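Local coordinates for protein L-talarate/galactarate dehydratase (Salmonella typhimurium, PDB 2PP0) that catalyses the magnesium-dependent dehydration of L-talarate and galactarate to 5-keto-4-deoxy-D-glucarate and also epimerises L-talarate to galactarate, at residues W30-L35 and Q389-F394; A36-A41 and R385-L390; Q87-H92 and A128-S133. One frame throughout, in Å; residues are numbered along the deposited sequence.

Contact 1. Residues W30-L35 and Q389-F394; sequences WVKLSL and QLTCEF
The indole of W30 turns the edge that carries its N-H to the carboxylate of E393, the two planes standing 80° apart. W30 NE1 gives E393 OE1 a rather bent hydrogen bond (3.1 Å, 142° at the hydrogen), in the ring plane but from above the carboxylate plane. The acid has a second partner in R397, so OE1 joins a ring N-H to a guanidinium. On the same face the extended chain of K32 crosses E393, CG of K32 to CG of E393 at 3.6 Å; their methylenes pack while the charged ends stay near solvent. T391 sets OG1 anti to its own N (chi1 -174°), aiming the hydroxyl at L33 O, 2.9 Å away, which also accepts from C392 N. The other face is apolar: L33 CD1 approaches F394 CE2 at 4.1 Å, and L35 and L390 run alongside each other, CD2 of L35 3.8 Å from CD1 of L390. Q389 N and L390 N both bond L35 O, a classic beta bulge in an otherwise regular antiparallel pairing. Strand 28-40 continues the sheet through backbone bonds to strand 57-69, strand 388-395 forms its outer margin within the chain, and helix 86-96 packs on L33, L35 and C392.

Contact 2. Residues A36-A41 and R385-L390; sequences AFLPLA and RRWTQL
With CG of W387 beside its own backbone N (chi1 -75°), the indole lies across the strand at F37, L38 and P39. P39 meets it over one face: CD of P39 sits 3.7 Å from the centroid of the five-membered ring of W387, 24° off the normal, a CH-pi contact. Proline suits this place because its ring offers a compact CH surface to the electron-rich indole. F37 O lies over the same face, 3.4 Å above the plane and toward the rim. On the other side of the strand the F37 ring and the Q389 amide meet with their planes 34° apart, the side chains crossing at about a right angle; F37 CD2 is 3.2 Å from Q389 OE1. The small side chain of A36 allows the backbones to close in, its CB lying 3.2 Å from W387 O. That carbonyl of W387 accepts a hydrogen bond from F37 N at 3.0 Å. T388 sends its hydroxyl back to A384 O, tying the strand's start to helix 382-386. Across these two segments, then, one backbone bond is supplemented by dispersion and CH-pi attraction, which implies that aromatic packing takes over where the strand ladder gives way to W387.

Contact 3. Residues Q87-H92 and A128-S133; sequences QGIYAH and AVQAIS
I89 and H92, one helical turn apart, reach across to A128, Q130 and A131 of the second helix. The branched side chain of I89 makes two different contacts. Its CG2, anti to the backbone N, comes to 3.3 Å from Q130 O, while I89 CD1 at the end of the longer branch lies 3.5 Å from Q130 OE1. A beta-branched residue suits the place, since one arm can rest on the neighbouring backbone while the other crosses the glutamine side chain. A131 points at the first helix, and its methyl, CB, sits 3.4 Å from I89 O; so small a side chain lets the backbones draw close, with the CA atoms of I89 and A131 4.7 Å apart. The same methyl meets the edge of the H92 imidazole near the ring plane, 3.8 Å from H92 CD2. H92 has CG anti to its backbone N (chi1 -171°), which swings the ring over to the second helix, where A128 CB lies 4.0 Å from H92 NE2.

Farther out, polar bonds position these residues. Q130 O, against which I89 rests, accepts a hydrogen bond from S79 OG of strand 74-81, and Q130 NE2 is held by R304 O. S133 OG is likewise bonded to P303 O, so the second helix is anchored to the barrel side of the molecule. I89 also packs on S79 and S81, and V122 touches both H92 and A128.

The segment axes pass 8.1 Å apart at a crossing angle of -66°, a close approach made possible by alanine at the crossing. Such packing of a helical bundle beside an antiparallel sheet belongs to the N-terminal capping domain of the enolase superfamily. Q130 lies at its inner border, its side chain about 7 Å from that of D301, thought to raise the basicity of the catalytic histidine.

How the contacts relate
Contact 2 continues the antiparallel pairing of contact 1 past the bulge to its end, where strand 388-395 gives way to W387 and helix 382-386; the two share Q389 and L390, and their centres lie 14 Å apart. Both bring the start of the chain together with its end, whereas contact 3 joins two helices that come between these strands in sequence. Its centre is 12 Å from that of contact 1 and 17 Å from that of contact 2. Helix 86-96 bridges the three: Y90 packs against L35 and C392, and Q87 against F37 and L390. Strand 388-395, coming after the barrel in sequence, pairs with strand 28-40 as an outer strand of the capping domain's sheet.

Contact 1. Residues W30-L35 and Q389-F394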
# COMPACT_ATOMS: atom_id res chain seq x y z
N TRP B 30 13.49 20.30 11.23
CA TRP B 30 13.57 20.19 12.68
C TRP B 30 12.91 18.91 13.19
O TRP B 30 11.86 18.50 12.69
CB TRP B 30 12.86 21.39 13.32
CG TRP B 30 12.91 21.43 14.81
CD1 TRP B 30 13.93 21.89 15.59
CD2 TRP B 30 11.86 21.06 15.72
NE1 TRP B 30 13.59 21.83 16.91
CE2 TRP B 30 12.32 21.33 17.02
CE3 TRP B 30 10.57 20.53 15.55
CZ2 TRP B 30 11.54 21.08 18.16
CZ3 TRP B 30 9.80 20.29 16.68
CH2 TRP B 30 10.28 20.57 17.97
N VAL B 31 13.54 18.30 14.19
CA VAL B 31 13.03 17.07 14.80
C VAL B 31 13.26 17.09 16.30
O VAL B 31 14.34 17.48 16.76
CB VAL B 31 13.76 15.81 14.27
CG1 VAL B 31 13.09 14.57 14.83
CG2 VAL B 31 13.76 15.79 12.76
N LYS B 32 12.26 16.67 17.07
CA LYS B 32 12.38 16.61 18.52
C LYS B 32 11.95 15.24 19.02
O LYS B 32 10.83 14.79 18.75
CB LYS B 32 11.52 17.67 19.21
CG LYS B 32 11.65 17.62 20.72
CD LYS B 32 10.74 18.62 21.40
CE LYS B 32 10.88 18.55 22.90
NZ LYS B 32 9.90 19.43 23.58
N LEU B 33 12.84 14.58 19.75
CA LEU B 33 12.54 13.26 20.31
C LEU B 33 12.38 13.39 21.81
O LEU B 33 13.09 14.16 22.45
CB LEU B 33 13.67 12.28 19.99
CG LEU B 33 14.06 12.13 18.51
CD1 LEU B 33 15.22 11.16 18.39
CD2 LEU B 33 12.86 11.63 17.70
N SER B 34 11.45 12.63 22.37
CA SER B 34 11.21 12.66 23.80
C SER B 34 11.04 11.26 24.37
O SER B 34 10.50 10.37 23.72
CB SER B 34 9.95 13.47 24.13
OG SER B 34 10.09 14.83 23.74
N LEU B 35 11.54 11.06 25.59
CA LEU B 35 11.39 9.80 26.29
C LEU B 35 10.61 10.14 27.54
O LEU B 35 11.10 10.87 28.41
CB LEU B 35 12.74 9.20 26.69
CG LEU B 35 12.61 7.96 27.59
CD1 LEU B 35 11.76 6.91 26.88
CD2 LEU B 35 13.99 7.40 27.95
N GLN B 389 11.25 12.63 30.53
CA GLN B 389 12.47 12.57 31.33
C GLN B 389 13.69 12.95 30.52
O GLN B 389 14.63 13.53 31.04
CB GLN B 389 12.65 11.17 31.93
CG GLN B 389 11.79 10.93 33.17
CD GLN B 389 11.90 9.50 33.70
OE1 GLN B 389 12.84 8.77 33.36
NE2 GLN B 389 10.95 9.11 34.54
N LEU B 390 13.67 12.63 29.23
CA LEU B 390 14.78 12.96 28.34
C LEU B 390 14.24 13.53 27.04
O LEU B 390 13.13 13.18 26.62
CB LEU B 390 15.61 11.70 28.03
CG LEU B 390 16.38 11.02 29.16
CD1 LEU B 390 16.95 9.69 28.68
CD2 LEU B 390 17.50 11.93 29.64
N THR B 391 15.00 14.41 26.41
CA THR B 391 14.59 14.99 25.13
C THR B 391 15.81 15.52 24.40
O THR B 391 16.85 15.77 25.02
CB THR B 391 13.57 16.14 25.34
OG1 THR B 391 13.08 16.58 24.06
CG2 THR B 391 14.21 17.31 26.06
N CYS B 392 15.70 15.65 23.08
CA CYS B 392 16.79 16.17 22.26
C CYS B 392 16.20 16.75 20.98
O CYS B 392 15.11 16.36 20.56
CB CYS B 392 17.81 15.08 21.93
SG CYS B 392 17.16 13.63 21.05
N GLU B 393 16.92 17.68 20.36
CA GLU B 393 16.44 18.31 19.14
C GLU B 393 17.51 18.40 18.07
O GLU B 393 18.71 18.42 18.36
CB GLU B 393 15.89 19.70 19.45
CG GLU B 393 14.63 19.67 20.31
CD GLU B 393 14.15 21.05 20.70
OE1 GLU B 393 14.35 21.99 19.90
OE2 GLU B 393 13.56 21.18 21.79
N PHE B 394 17.06 18.44 16.82
CA PHE B 394 17.95 18.51 15.67
C PHE B 394 17.41 19.56 14.71
O PHE B 394 16.19 19.72 14.57
CB PHE B 394 17.99 17.15 14.97
CG PHE B 394 18.32 16.00 15.89
CD1 PHE B 394 19.64 15.57 16.04
CD2 PHE B 394 17.33 15.39 16.64
CE1 PHE B 394 19.95 14.54 16.93
CE2 PHE B 394 17.63 14.36 17.53
CZ PHE B 394 18.95 13.94 17.68

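Contact 2. Residues A36-A41 and R385-L390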
# COMPACT_ATOMS: atom_id res chain seq x y z
N ALA B 36 9.38 9.65 27.62
CA ALA B 36 8.54 9.92 28.77
C ALA B 36 8.10 8.62 29.42
O ALA B 36 8.18 7.56 28.81
CB ALA B 36 7.31 10.73 28.34
N PHE B 37 7.65 8.71 30.66
CA PHE B 37 7.18 7.54 31.37
C PHE B 37 5.79 7.76 31.92
O PHE B 37 5.54 8.68 32.71
CB PHE B 37 8.17 7.16 32.47
CG PHE B 37 9.40 6.48 31.96
CD1 PHE B 37 9.40 5.11 31.69
CD2 PHE B 37 10.55 7.21 31.69
CE1 PHE B 37 10.52 4.49 31.16
CE2 PHE B 37 11.69 6.59 31.16
CZ PHE B 37 11.67 5.23 30.89
N LEU B 38 4.88 6.90 31.48
CA LEU B 38 3.49 6.93 31.89
C LEU B 38 3.34 6.03 33.11
O LEU B 38 3.51 4.82 33.02
CB LEU B 38 2.63 6.41 30.74
CG LEU B 38 1.13 6.24 30.93
CD1 LEU B 38 0.48 7.60 31.00
CD2 LEU B 38 0.55 5.44 29.77
N PRO B 39 3.05 6.62 34.28
CA PRO B 39 2.90 5.83 35.50
C PRO B 39 1.55 5.13 35.67
O PRO B 39 0.51 5.65 35.29
CB PRO B 39 3.14 6.86 36.60
CG PRO B 39 2.55 8.11 36.00
CD PRO B 39 3.06 8.07 34.58
N LEU B 40 1.61 3.93 36.23
CA LEU B 40 0.42 3.13 36.50
C LEU B 40 0.38 2.89 38.01
O LEU B 40 1.09 2.01 38.52
CB LEU B 40 0.50 1.78 35.77
CG LEU B 40 0.53 1.77 34.24
CD1 LEU B 40 0.78 0.35 33.76
CD2 LEU B 40 -0.79 2.29 33.68
N ALA B 41 -0.43 3.67 38.72
CA ALA B 41 -0.54 3.57 40.17
C ALA B 41 -1.01 2.20 40.63
O ALA B 41 -0.78 1.80 41.78
CB ALA B 41 -1.49 4.64 40.70
N ARG B 385 4.40 16.43 28.63
CA ARG B 385 5.65 17.16 28.80
C ARG B 385 6.14 16.95 30.22
O ARG B 385 7.33 16.77 30.46
CB ARG B 385 5.43 18.65 28.54
CG ARG B 385 4.82 18.97 27.17
CD ARG B 385 5.66 18.41 26.03
NE ARG B 385 5.22 18.92 24.74
CZ ARG B 385 5.77 18.61 23.57
NH1 ARG B 385 6.80 17.78 23.50
NH2 ARG B 385 5.30 19.15 22.45
N ARG B 386 5.21 16.97 31.17
CA ARG B 386 5.53 16.77 32.58
C ARG B 386 6.17 15.39 32.77
O ARG B 386 7.06 15.23 33.60
CB ARG B 386 4.28 16.85 33.45
CG ARG B 386 3.96 18.22 34.05
CD ARG B 386 2.81 18.09 35.05
NE ARG B 386 3.05 16.99 35.99
CZ ARG B 386 2.14 16.50 36.83
NH1 ARG B 386 0.91 17.02 36.85
NH2 ARG B 386 2.44 15.49 37.65
N TRP B 387 5.71 14.41 32.00
CA TRP B 387 6.23 13.05 32.11
C TRP B 387 7.47 12.77 31.28
O TRP B 387 7.98 11.65 31.28
CB TRP B 387 5.15 12.04 31.75
CG TRP B 387 4.11 11.85 32.82
CD1 TRP B 387 4.29 12.01 34.17
CD2 TRP B 387 2.77 11.39 32.65
NE1 TRP B 387 3.14 11.68 34.84
CE2 TRP B 387 2.19 11.30 33.93
CE3 TRP B 387 1.99 11.05 31.53
CZ2 TRP B 387 0.87 10.88 34.13
CZ3 TRP B 387 0.68 10.64 31.72
CH2 TRP B 387 0.14 10.55 33.02
N THR B 388 7.96 13.78 30.57
CA THR B 388 9.16 13.60 29.75
C THR B 388 10.40 13.64 30.64
O THR B 388 10.57 14.58 31.43
CB THR B 388 9.26 14.70 28.68
OG1 THR B 388 8.18 14.57 27.75
CG2 THR B 388 10.58 14.61 27.94
N GLN B 389 11.25 12.63 30.53
CA GLN B 389 12.47 12.57 31.33
C GLN B 389 13.69 12.95 30.52
O GLN B 389 14.63 13.53 31.04
CB GLN B 389 12.65 11.17 31.93
CG GLN B 389 11.79 10.93 33.17
CD GLN B 389 11.90 9.50 33.70
OE1 GLN B 389 12.84 8.77 33.36
NE2 GLN B 389 10.95 9.11 34.54
N LEU B 390 13.67 12.63 29.23
CA LEU B 390 14.78 12.96 28.34
C LEU B 390 14.24 13.53 27.04
O LEU B 390 13.13 13.18 26.62
CB LEU B 390 15.61 11.70 28.03
CG LEU B 390 16.38 11.02 29.16
CD1 LEU B 390 16.95 9.69 28.68
CD2 LEU B 390 17.50 11.93 29.64

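Contact 3. Residues Q87-H92 and A128-S133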
# COMPACT_ATOMS: atom_id res chain seq x y z
N GLN B 87 14.64 2.80 27.02
CA GLN B 87 15.90 3.55 27.01
C GLN B 87 16.66 3.29 25.72
O GLN B 87 17.33 4.17 25.19
CB GLN B 87 16.78 3.13 28.21
CG GLN B 87 16.23 3.47 29.58
CD GLN B 87 16.14 4.96 29.86
OE1 GLN B 87 16.78 5.77 29.18
NE2 GLN B 87 15.35 5.33 30.86
N GLY B 88 16.54 2.07 25.20
CA GLY B 88 17.24 1.72 23.98
C GLY B 88 16.57 2.29 22.74
O GLY B 88 17.23 2.76 21.82
N ILE B 89 15.24 2.25 22.72
CA ILE B 89 14.49 2.80 21.60
C ILE B 89 14.84 4.29 21.47
O ILE B 89 15.21 4.76 20.39
CB ILE B 89 12.98 2.64 21.82
CG1 ILE B 89 12.61 1.15 21.81
CG2 ILE B 89 12.20 3.36 20.71
CD1 ILE B 89 11.18 0.88 22.19
N TYR B 90 14.73 5.03 22.57
CA TYR B 90 15.05 6.46 22.56
C TYR B 90 16.50 6.72 22.17
O TYR B 90 16.79 7.61 21.37
CB TYR B 90 14.78 7.08 23.93
CG TYR B 90 15.26 8.52 24.03
CD1 TYR B 90 14.50 9.57 23.50
CD2 TYR B 90 16.47 8.83 24.65
CE1 TYR B 90 14.94 10.89 23.58
CE2 TYR B 90 16.92 10.15 24.74
CZ TYR B 90 16.15 11.17 24.20
OH TYR B 90 16.59 12.48 24.29
N ALA B 91 17.42 5.95 22.76
CA ALA B 91 18.84 6.14 22.47
C ALA B 91 19.17 5.97 20.99
O ALA B 91 19.95 6.75 20.43
CB ALA B 91 19.69 5.16 23.31
N HIS B 92 18.59 4.96 20.35
CA HIS B 92 18.86 4.74 18.93
C HIS B 92 18.19 5.82 18.07
O HIS B 92 18.77 6.31 17.11
CB HIS B 92 18.36 3.36 18.49
CG HIS B 92 18.79 2.99 17.10
ND1 HIS B 92 20.12 2.85 16.75
CD2 HIS B 92 18.08 2.76 15.98
CE1 HIS B 92 20.20 2.56 15.47
NE2 HIS B 92 18.98 2.49 14.97
N ALA B 128 15.56 -1.61 17.06
CA ALA B 128 15.96 -0.55 16.15
C ALA B 128 14.81 -0.05 15.25
O ALA B 128 14.73 1.15 14.99
CB ALA B 128 17.14 -1.02 15.29
N VAL B 129 13.94 -0.94 14.78
CA VAL B 129 12.84 -0.47 13.93
C VAL B 129 11.79 0.20 14.81
O VAL B 129 10.99 1.02 14.34
CB VAL B 129 12.19 -1.60 13.07
CG1 VAL B 129 13.26 -2.25 12.20
CG2 VAL B 129 11.50 -2.63 13.94
N GLN B 130 11.80 -0.13 16.09
CA GLN B 130 10.86 0.48 17.02
C GLN B 130 11.32 1.90 17.34
O GLN B 130 10.57 2.70 17.90
CB GLN B 130 10.75 -0.36 18.30
CG GLN B 130 9.89 -1.60 18.13
CD GLN B 130 9.81 -2.42 19.40
OE1 GLN B 130 10.02 -1.90 20.49
NE2 GLN B 130 9.48 -3.70 19.26
N ALA B 131 12.57 2.21 16.98
CA ALA B 131 13.13 3.54 17.18
C ALA B 131 12.78 4.37 15.94
O ALA B 131 12.76 5.60 15.99
CB ALA B 131 14.64 3.46 17.34
N ILE B 132 12.51 3.68 14.83
CA ILE B 132 12.12 4.35 13.59
C ILE B 132 10.61 4.62 13.66
O ILE B 132 10.12 5.62 13.14
CB ILE B 132 12.44 3.46 12.34
CG1 ILE B 132 13.95 3.31 12.19
CG2 ILE B 132 11.85 4.07 11.07
CD1 ILE B 132 14.38 2.44 11.01
N SER B 133 9.88 3.73 14.33
CA SER B 133 8.43 3.84 14.49
C SER B 133 7.87 5.24 14.77
O SER B 133 6.96 5.70 14.07
CB SER B 133 7.94 2.89 15.59
OG SER B 133 7.94 1.55 15.15